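Local coordinates for protein intimin (Escherichia coli O127:H6 str. E2348/69, PDB 6TQD) that acts as an attaching and effacing adhesin of enteropathogenic E. coli, its extended passenger, built partly of Ig-like domains, probably holding the adhesive end away from the cell surface, at residues 74-82 against 93-101; 124-135 against 170-181. One frame throughout, in Å; residues are numbered along the deposited sequence.

How the contacts relate
Two antiparallel strand pairs lie one in each half of an elongated chain. Contact 1 comes first in sequence and is complete before contact 2 opens. It joins neighbouring strands of a hairpin, in a mixed sheet whose order is 14-17, 90-101, 76-85, 34-40. Contact 2 belongs to the bacterial Ig-like domain and brings together strands 130-138 and 171-177, with other strands of that domain between them in sequence. The contact centres are 38 Å apart, on opposite sides of the chain's centre, and their nearest atoms stay about 11 Å apart. The two pairs belong to different sheets, consistent with two domains in tandem in an extended passenger.

Contact 1 of 2, residues 74-82 against 93-101; sequences SNVYKVTAR and NVLLTITVL
Backbone hydrogen bonds carry the contact between strands 76-82 and 93-101: Val-79 and Leu-96 exchange a nearly straight pair, Val-79 N to Leu-96 O at 2.9 Å and Leu-96 N to Val-79 O at 2.8 Å. Tyr-77 with Ile-98 and Ala-81 with Val-94 form the same two-bond ring on either side of it. Beyond them, Val-100 N reaches Asn-75 O at 2.9 Å, while the Asn-75 side chain is turned to another partner, its OD1 accepting from Val-70 N.

One side-chain bond joins the strands across a non-hydrogen-bonded pair. Lys-78 bends at its second torsion (chi2 -83°), which brings the chain over the neighbouring strand, and NZ donates to Thr-97 OG1 at 2.9 Å. The lysine suits this exposed position because its methylenes can also pack, CD lying 3.7 Å from Leu-95 CD1. Beside it, Val-76 CG1 rests on Thr-97 CG2 at 3.6 Å. Near the end, the guanidinium of Arg-82 lies with one face over Asn-93 CB.

The other face is apolar. Val-79 holds CG1 beside its backbone N (chi1 -56°), which leaves CG2 between N and the carbonyl carbon, against Leu-96 CB at 3.7 Å. Tyr-77 brings its ring edge to Val-100, CE2 to CG2 3.7 Å. Leu-44 of helix 42-45 packs on Tyr-77, Val-79 and Ile-98, whereas Trp-39 meets Val-79 and Ala-81. Tyr-77, Val-79, Leu-96 and Ile-98 on the inner face, with Lys-78, Thr-80 and Thr-97 among the residues of the other, make an amphipathic antiparallel beta hairpin, whose strands are the inner two of a four-stranded mixed sheet.

Contact 2 of 2, residues 124-135 against 170-181; sequences ADGTEAITYTAT and GKATVTLKSDKP
Tyr-132 and Leu-176 form the apolar heart of the pairing: the leucine crosses the ring at a slant, CB 3.8 Å from Tyr-132 CE1 and CD2 3.6 Å from Tyr-132 OH. In Leu-176, chi1 -175° turns CG away from the backbone N, and with chi2 at 76° for CD1 the other methyl, CD2, comes beside the phenol oxygen. Six backbone bonds, two each for Ile-130 with Leu-176, Tyr-132 with Val-174 and Ala-134 with Ala-172, set the register; small alanines suit the last pair, packed against Val-148.

The reverse face is lined by threonines, whose beta branching suits an extended strand. Thr-133 OG1 lies 3.6 Å from Thr-173 CG2, and Lys-171 NZ comes within 3.0 Å of Thr-135 OG1.

Past the strands, Gly-126 N donates to Ser-178 O at 2.7 Å. Glycine readily takes the positive phi (66°) here, and Asp-179 OD1, 3.1 Å from Gly-126 CA, leaves little room for a side chain. Asp-125 OD1 shapes this turn: its bond to Thr-127 N makes an Asx turn, and the second, to Glu-128 N, completes an Asx motif. Two waters link Lys-177 NZ to Gly-126 O and Thr-127 O.

Strands 182-189, 147-154 and 197-205 supply Val-186, Phe-150 and Val-202 to the inner face, while Phe-115 meets the Tyr-132 ring. Two facing sheets closing over such a core make the beta sandwich of a bacterial Ig-like domain.

Contact 1 of 2, residues 74-82 against 93-101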
loop_
_atom_site.group_PDB
_atom_site.type_symbol
_atom_site.label_atom_id
_atom_site.label_comp_id
_atom_site.label_asym_id
_atom_site.label_seq_id
_atom_site.Cartn_x
_atom_site.Cartn_y
_atom_site.Cartn_z
ATOM N N SER A 74 -3.250 0.395 8.745
ATOM C CA SER A 74 -2.830 -0.927 8.305
ATOM C C SER A 74 -3.057 -1.103 6.810
ATOM O O SER A 74 -2.158 -1.539 6.074
ATOM C CB SER A 74 -3.600 -1.991 9.088
ATOM O OG SER A 74 -3.689 -3.189 8.355
ATOM N N ASN A 75 -4.266 -0.810 6.356
ATOM C CA ASN A 75 -4.685 -0.977 4.962
ATOM C C ASN A 75 -4.632 -2.426 4.493
ATOM O O ASN A 75 -4.619 -2.682 3.294
ATOM C CB ASN A 75 -3.911 -0.042 4.033
ATOM C CG ASN A 75 -4.168 1.396 4.360
ATOM O OD1 ASN A 75 -5.299 1.880 4.232
ATOM N ND2 ASN A 75 -3.132 2.101 4.830
ATOM N N VAL A 76 -4.602 -3.372 5.433
ATOM C CA VAL A 76 -4.688 -4.795 5.148
ATOM C C VAL A 76 -5.943 -5.327 5.824
ATOM O O VAL A 76 -6.172 -5.065 7.007
ATOM C CB VAL A 76 -3.440 -5.544 5.647
ATOM C CG1 VAL A 76 -3.553 -7.017 5.345
ATOM C CG2 VAL A 76 -2.194 -4.989 4.989
ATOM N N TYR A 77 -6.752 -6.069 5.075
ATOM C CA TYR A 77 -8.045 -6.536 5.552
ATOM C C TYR A 77 -8.137 -8.031 5.304
ATOM O O TYR A 77 -7.984 -8.477 4.166
ATOM C CB TYR A 77 -9.182 -5.802 4.838
ATOM C CG TYR A 77 -9.072 -4.312 5.012
ATOM C CD1 TYR A 77 -9.595 -3.691 6.132
ATOM C CD2 TYR A 77 -8.409 -3.545 4.079
ATOM C CE1 TYR A 77 -9.474 -2.330 6.317
ATOM C CE2 TYR A 77 -8.285 -2.172 4.248
ATOM C CZ TYR A 77 -8.822 -1.579 5.361
ATOM O OH TYR A 77 -8.696 -0.224 5.549
ATOM N N LYS A 78 -8.385 -8.795 6.361
ATOM C CA LYS A 78 -8.480 -10.246 6.276
ATOM C C LYS A 78 -9.957 -10.604 6.329
ATOM O O LYS A 78 -10.658 -10.227 7.280
ATOM C CB LYS A 78 -7.753 -10.906 7.448
ATOM C CG LYS A 78 -6.270 -10.567 7.550
ATOM C CD LYS A 78 -5.393 -11.407 6.661
ATOM C CE LYS A 78 -3.919 -11.060 6.862
ATOM N NZ LYS A 78 -3.029 -11.809 5.932
ATOM N N VAL A 79 -10.442 -11.303 5.296
ATOM C CA VAL A 79 -11.831 -11.728 5.217
ATOM C C VAL A 79 -11.836 -13.232 4.950
ATOM O O VAL A 79 -10.833 -13.815 4.535
ATOM C CB VAL A 79 -12.612 -10.987 4.112
ATOM C CG1 VAL A 79 -12.524 -9.477 4.312
ATOM C CG2 VAL A 79 -12.073 -11.366 2.738
ATOM N N THR A 80 -12.984 -13.869 5.200
ATOM C CA THR A 80 -13.080 -15.308 5.056
ATOM C C THR A 80 -14.316 -15.690 4.248
ATOM O O THR A 80 -15.359 -15.041 4.331
ATOM C CB THR A 80 -13.105 -16.050 6.407
ATOM O OG1 THR A 80 -14.083 -15.462 7.266
ATOM C CG2 THR A 80 -11.734 -16.002 7.064
ATOM N N ALA A 81 -14.192 -16.775 3.499
ATOM C CA ALA A 81 -15.281 -17.312 2.707
ATOM C C ALA A 81 -15.436 -18.789 2.993
ATOM O O ALA A 81 -14.452 -19.516 3.091
ATOM C CB ALA A 81 -15.000 -17.171 1.214
ATOM N N ARG A 82 -16.680 -19.240 3.063
ATOM C CA ARG A 82 -17.013 -20.637 3.251
ATOM C C ARG A 82 -18.018 -21.018 2.177
ATOM O O ARG A 82 -19.041 -20.346 2.012
ATOM C CB ARG A 82 -17.601 -20.861 4.645
ATOM C CG ARG A 82 -17.826 -22.323 5.009
ATOM C CD ARG A 82 -18.527 -22.469 6.355
ATOM N NE ARG A 82 -17.736 -22.079 7.528
ATOM C CZ ARG A 82 -16.841 -22.857 8.136
ATOM N NH1 ARG A 82 -16.567 -24.063 7.654
ATOM N NH2 ARG A 82 -16.230 -22.444 9.232
ATOM N N ASN A 93 -13.248 -22.577 6.031
ATOM C CA ASN A 93 -13.417 -21.125 6.006
ATOM C C ASN A 93 -12.074 -20.565 5.553
ATOM O O ASN A 93 -11.087 -20.643 6.287
ATOM C CB ASN A 93 -13.825 -20.634 7.394
ATOM C CG ASN A 93 -14.582 -19.322 7.355
ATOM O OD1 ASN A 93 -15.071 -18.887 6.301
ATOM N ND2 ASN A 93 -14.735 -18.710 8.522
ATOM N N VAL A 94 -12.033 -20.026 4.345
ATOM C CA VAL A 94 -10.780 -19.749 3.657
ATOM C C VAL A 94 -10.472 -18.263 3.696
ATOM O O VAL A 94 -11.327 -17.420 3.390
ATOM C CB VAL A 94 -10.846 -20.260 2.201
ATOM C CG1 VAL A 94 -9.548 -20.019 1.479
ATOM C CG2 VAL A 94 -11.191 -21.747 2.179
ATOM N N LEU A 95 -9.219 -17.947 4.000
ATOM C CA LEU A 95 -8.772 -16.577 4.161
ATOM C C LEU A 95 -8.473 -15.948 2.811
ATOM O O LEU A 95 -7.849 -16.554 1.933
ATOM C CB LEU A 95 -7.497 -16.581 5.004
ATOM C CG LEU A 95 -6.753 -15.259 5.161
ATOM C CD1 LEU A 95 -7.609 -14.256 5.902
ATOM C CD2 LEU A 95 -5.441 -15.507 5.882
ATOM N N LEU A 96 -8.949 -14.722 2.649
ATOM C CA LEU A 96 -8.573 -13.835 1.560
ATOM C C LEU A 96 -8.040 -12.559 2.197
ATOM O O LEU A 96 -8.697 -11.988 3.072
ATOM C CB LEU A 96 -9.782 -13.504 0.692
ATOM C CG LEU A 96 -9.668 -12.391 -0.350
ATOM C CD1 LEU A 96 -8.644 -12.732 -1.425
ATOM C CD2 LEU A 96 -11.012 -12.081 -0.986
ATOM N N THR A 97 -6.864 -12.120 1.762
ATOM C CA THR A 97 -6.243 -10.900 2.256
ATOM C C THR A 97 -6.353 -9.825 1.184
ATOM O O THR A 97 -5.995 -10.058 0.020
ATOM C CB THR A 97 -4.786 -11.151 2.645
ATOM O OG1 THR A 97 -4.728 -12.193 3.637
ATOM C CG2 THR A 97 -4.142 -9.882 3.208
ATOM N N ILE A 98 -6.872 -8.670 1.575
ATOM C CA ILE A 98 -7.089 -7.541 0.679
ATOM C C ILE A 98 -6.228 -6.390 1.181
ATOM O O ILE A 98 -6.369 -5.953 2.330
ATOM C CB ILE A 98 -8.574 -7.150 0.634
ATOM C CG1 ILE A 98 -9.401 -8.333 0.099
ATOM C CG2 ILE A 98 -8.798 -5.882 -0.193
ATOM C CD1 ILE A 98 -10.887 -8.214 0.341
ATOM N N THR A 99 -5.335 -5.908 0.327
ATOM C CA THR A 99 -4.449 -4.799 0.658
ATOM C C THR A 99 -4.811 -3.610 -0.216
ATOM O O THR A 99 -4.947 -3.750 -1.436
ATOM C CB THR A 99 -2.994 -5.193 0.441
ATOM O OG1 THR A 99 -2.695 -6.341 1.253
ATOM C CG2 THR A 99 -2.064 -4.057 0.837
ATOM N N VAL A 100 -4.936 -2.445 0.403
ATOM C CA VAL A 100 -5.403 -1.228 -0.243
ATOM C C VAL A 100 -4.206 -0.305 -0.407
ATOM O O VAL A 100 -3.511 0.012 0.572
ATOM C CB VAL A 100 -6.506 -0.551 0.589
ATOM C CG1 VAL A 100 -6.909 0.772 -0.032
ATOM C CG2 VAL A 100 -7.700 -1.471 0.696
ATOM N N LEU A 101 -3.968 0.117 -1.638
ATOM C CA LEU A 101 -2.964 1.115 -1.971
ATOM C C LEU A 101 -3.637 2.455 -2.228
ATOM O O LEU A 101 -4.808 2.530 -2.599
ATOM C CB LEU A 101 -2.174 0.685 -3.203
ATOM C CG LEU A 101 -1.254 -0.533 -3.062
ATOM C CD1 LEU A 101 -2.032 -1.842 -3.065
ATOM C CD2 LEU A 101 -0.213 -0.543 -4.163
#

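Contact 2 of 2, residues 124-135 against 170-181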
loop_
_atom_site.group_PDB
_atom_site.type_symbol
_atom_site.label_atom_id
_atom_site.label_comp_id
_atom_site.label_asym_id
_atom_site.label_seq_id
_atom_site.Cartn_x
_atom_site.Cartn_y
_atom_site.Cartn_z
ATOM N N ALA A 124 18.617 28.598 8.539
ATOM C CA ALA A 124 19.299 28.747 7.257
ATOM C C ALA A 124 20.775 29.082 7.441
ATOM O O ALA A 124 21.288 30.047 6.869
ATOM C CB ALA A 124 18.597 29.813 6.423
ATOM N N ASP A 125 21.469 28.285 8.254
ATOM C CA ASP A 125 22.879 28.510 8.552
ATOM C C ASP A 125 23.798 27.518 7.852
ATOM O O ASP A 125 24.995 27.492 8.144
ATOM C CB ASP A 125 23.118 28.474 10.063
ATOM C CG ASP A 125 22.738 27.148 10.699
ATOM O OD1 ASP A 125 22.237 26.243 9.992
ATOM O OD2 ASP A 125 22.938 27.014 11.922
ATOM N N GLY A 126 23.276 26.721 6.929
ATOM C CA GLY A 126 24.085 25.705 6.292
ATOM C C GLY A 126 24.555 24.608 7.217
ATOM O O GLY A 126 25.454 23.846 6.848
ATOM N N THR A 127 23.977 24.511 8.412
ATOM C CA THR A 127 24.475 23.590 9.428
ATOM C C THR A 127 23.353 22.711 9.972
ATOM O O THR A 127 23.525 21.490 10.089
ATOM C CB THR A 127 25.162 24.360 10.562
ATOM O OG1 THR A 127 26.119 25.275 10.006
ATOM C CG2 THR A 127 25.889 23.412 11.482
ATOM N N GLU A 128 22.210 23.298 10.318
ATOM C CA GLU A 128 21.128 22.486 10.858
ATOM C C GLU A 128 20.591 21.550 9.779
ATOM O O GLU A 128 20.318 21.977 8.657
ATOM C CB GLU A 128 19.982 23.321 11.413
ATOM C CG GLU A 128 18.950 22.398 12.082
ATOM C CD GLU A 128 17.827 23.105 12.809
ATOM O OE1 GLU A 128 17.049 22.393 13.487
ATOM O OE2 GLU A 128 17.702 24.343 12.705
ATOM N N ALA A 129 20.451 20.278 10.129
ATOM C CA ALA A 129 20.045 19.252 9.184
ATOM C C ALA A 129 18.578 18.909 9.366
ATOM O O ALA A 129 18.086 18.775 10.492
ATOM C CB ALA A 129 20.883 17.988 9.390
ATOM N N ILE A 130 17.883 18.769 8.238
ATOM C CA ILE A 130 16.571 18.127 8.173
ATOM C C ILE A 130 16.792 16.733 7.607
ATOM O O ILE A 130 17.363 16.580 6.521
ATOM C CB ILE A 130 15.603 18.935 7.301
ATOM C CG1 ILE A 130 15.377 20.329 7.906
ATOM C CG2 ILE A 130 14.286 18.184 7.136
ATOM C CD1 ILE A 130 14.465 21.217 7.081
ATOM N N THR A 131 16.350 15.710 8.335
ATOM C CA THR A 131 16.587 14.327 7.940
ATOM C C THR A 131 15.312 13.745 7.350
ATOM O O THR A 131 14.248 13.791 7.979
ATOM C CB THR A 131 17.051 13.479 9.119
ATOM O OG1 THR A 131 18.260 14.049 9.648
ATOM C CG2 THR A 131 17.314 12.055 8.682
ATOM N N TYR A 132 15.436 13.182 6.157
ATOM C CA TYR A 132 14.316 12.598 5.427
ATOM C C TYR A 132 14.408 11.083 5.464
ATOM O O TYR A 132 15.497 10.513 5.409
ATOM C CB TYR A 132 14.331 13.051 3.970
ATOM C CG TYR A 132 13.956 14.494 3.745
ATOM C CD1 TYR A 132 14.852 15.527 4.011
ATOM C CD2 TYR A 132 12.709 14.829 3.243
ATOM C CE1 TYR A 132 14.498 16.852 3.795
ATOM C CE2 TYR A 132 12.351 16.146 3.023
ATOM C CZ TYR A 132 13.251 17.156 3.296
ATOM O OH TYR A 132 12.913 18.478 3.081
ATOM N N THR A 133 13.247 10.431 5.525
ATOM C CA THR A 133 13.153 8.981 5.531
ATOM C C THR A 133 12.190 8.582 4.426
ATOM O O THR A 133 11.047 9.040 4.409
ATOM C CB THR A 133 12.638 8.461 6.877
ATOM O OG1 THR A 133 13.518 8.867 7.928
ATOM C CG2 THR A 133 12.548 6.934 6.858
ATOM N N ALA A 134 12.659 7.750 3.514
ATOM C CA ALA A 134 11.831 7.148 2.487
ATOM C C ALA A 134 11.553 5.704 2.866
ATOM O O ALA A 134 12.458 4.981 3.303
ATOM C CB ALA A 134 12.547 7.162 1.140
ATOM N N THR A 135 10.298 5.299 2.722
ATOM C CA THR A 135 9.879 3.920 2.920
ATOM C C THR A 135 9.510 3.325 1.574
ATOM O O THR A 135 8.747 3.930 0.813
ATOM C CB THR A 135 8.685 3.850 3.874
ATOM O OG1 THR A 135 9.011 4.491 5.112
ATOM C CG2 THR A 135 8.338 2.389 4.162
ATOM N N GLY A 170 12.867 -1.457 5.096
ATOM C CA GLY A 170 12.426 -0.722 3.929
ATOM C C GLY A 170 12.703 0.762 3.958
ATOM O O GLY A 170 12.128 1.499 3.165
ATOM N N LYS A 171 13.575 1.229 4.841
ATOM C CA LYS A 171 13.790 2.656 5.043
ATOM C C LYS A 171 15.181 3.089 4.592
ATOM O O LYS A 171 16.177 2.403 4.843
ATOM C CB LYS A 171 13.563 3.031 6.512
ATOM C CG LYS A 171 12.134 2.721 6.978
ATOM C CD LYS A 171 11.795 3.420 8.282
ATOM C CE LYS A 171 10.415 3.014 8.786
ATOM N NZ LYS A 171 9.334 3.278 7.798
ATOM N N ALA A 172 15.239 4.224 3.902
ATOM C CA ALA A 172 16.489 4.862 3.493
ATOM C C ALA A 172 16.420 6.335 3.874
ATOM O O ALA A 172 15.358 6.945 3.787
ATOM C CB ALA A 172 16.681 4.728 1.978
ATOM N N THR A 173 17.551 6.912 4.292
ATOM C CA THR A 173 17.559 8.270 4.820
ATOM C C THR A 173 18.579 9.145 4.097
ATOM O O THR A 173 19.525 8.654 3.468
ATOM C CB THR A 173 17.828 8.309 6.337
ATOM O OG1 THR A 173 19.126 7.765 6.623
ATOM C CG2 THR A 173 16.778 7.532 7.107
ATOM N N VAL A 174 18.360 10.456 4.207
ATOM C CA VAL A 174 19.266 11.464 3.655
ATOM C C VAL A 174 19.046 12.736 4.463
ATOM O O VAL A 174 17.987 12.929 5.053
ATOM C CB VAL A 174 18.987 11.686 2.148
ATOM C CG1 VAL A 174 17.611 12.302 1.938
ATOM C CG2 VAL A 174 20.073 12.543 1.515
ATOM N N THR A 175 20.055 13.622 4.486
ATOM C CA THR A 175 19.921 14.889 5.196
ATOM C C THR A 175 19.984 16.059 4.216
ATOM O O THR A 175 20.525 15.947 3.114
ATOM C CB THR A 175 20.978 15.083 6.294
ATOM O OG1 THR A 175 22.246 15.399 5.706
ATOM C CG2 THR A 175 21.105 13.827 7.158
ATOM N N LEU A 176 19.383 17.170 4.631
ATOM C CA LEU A 176 19.266 18.388 3.841
ATOM C C LEU A 176 19.684 19.572 4.704
ATOM O O LEU A 176 19.262 19.673 5.854
ATOM C CB LEU A 176 17.810 18.569 3.403
ATOM C CG LEU A 176 17.545 19.739 2.468
ATOM C CD1 LEU A 176 18.012 19.394 1.058
ATOM C CD2 LEU A 176 16.073 20.127 2.488
ATOM N N LYS A 177 20.503 20.459 4.142
ATOM C CA LYS A 177 20.940 21.683 4.817
ATOM C C LYS A 177 20.875 22.827 3.816
ATOM O O LYS A 177 20.913 22.611 2.601
ATOM C CB LYS A 177 22.381 21.565 5.338
ATOM C CG LYS A 177 22.606 20.419 6.314
ATOM C CD LYS A 177 24.084 20.221 6.614
ATOM C CE LYS A 177 24.301 19.034 7.540
ATOM N NZ LYS A 177 25.744 18.813 7.839
ATOM N N SER A 178 20.794 24.055 4.320
ATOM C CA SER A 178 20.757 25.204 3.419
ATOM C C SER A 178 21.280 26.450 4.115
ATOM O O SER A 178 21.060 26.634 5.315
ATOM C CB SER A 178 19.339 25.483 2.909
ATOM O OG SER A 178 19.340 26.571 2.002
ATOM N N ASP A 179 21.965 27.294 3.340
ATOM C CA ASP A 179 22.426 28.612 3.756
ATOM C C ASP A 179 21.481 29.738 3.349
ATOM O O ASP A 179 21.797 30.908 3.583
ATOM C CB ASP A 179 23.795 28.901 3.121
ATOM C CG ASP A 179 24.910 28.085 3.731
ATOM O OD1 ASP A 179 25.215 28.287 4.927
ATOM O OD2 ASP A 179 25.486 27.238 3.013
ATOM N N LYS A 180 20.348 29.427 2.733
ATOM C CA LYS A 180 19.454 30.440 2.189
ATOM C C LYS A 180 18.063 30.236 2.769
ATOM O O LYS A 180 17.578 29.090 2.824
ATOM C CB LYS A 180 19.408 30.301 0.656
ATOM C CG LYS A 180 18.433 31.248 -0.027
ATOM C CD LYS A 180 18.488 31.096 -1.543
ATOM C CE LYS A 180 17.446 31.962 -2.234
ATOM N NZ LYS A 180 17.468 31.783 -3.713
ATOM N N PRO A 181 17.387 31.295 3.212
ATOM C CA PRO A 181 15.990 31.137 3.639
ATOM C C PRO A 181 15.092 30.851 2.447
ATOM O O PRO A 181 15.294 31.385 1.357
ATOM C CB PRO A 181 15.656 32.498 4.265
ATOM C CG PRO A 181 16.562 33.444 3.578
ATOM C CD PRO A 181 17.846 32.690 3.361
HETATM O O HOH W 1 27.248 21.730 7.594
HETATM O O HOH W 2 25.692 20.066 10.164
HETATM O O HOH W 3 20.750 24.412 7.284
#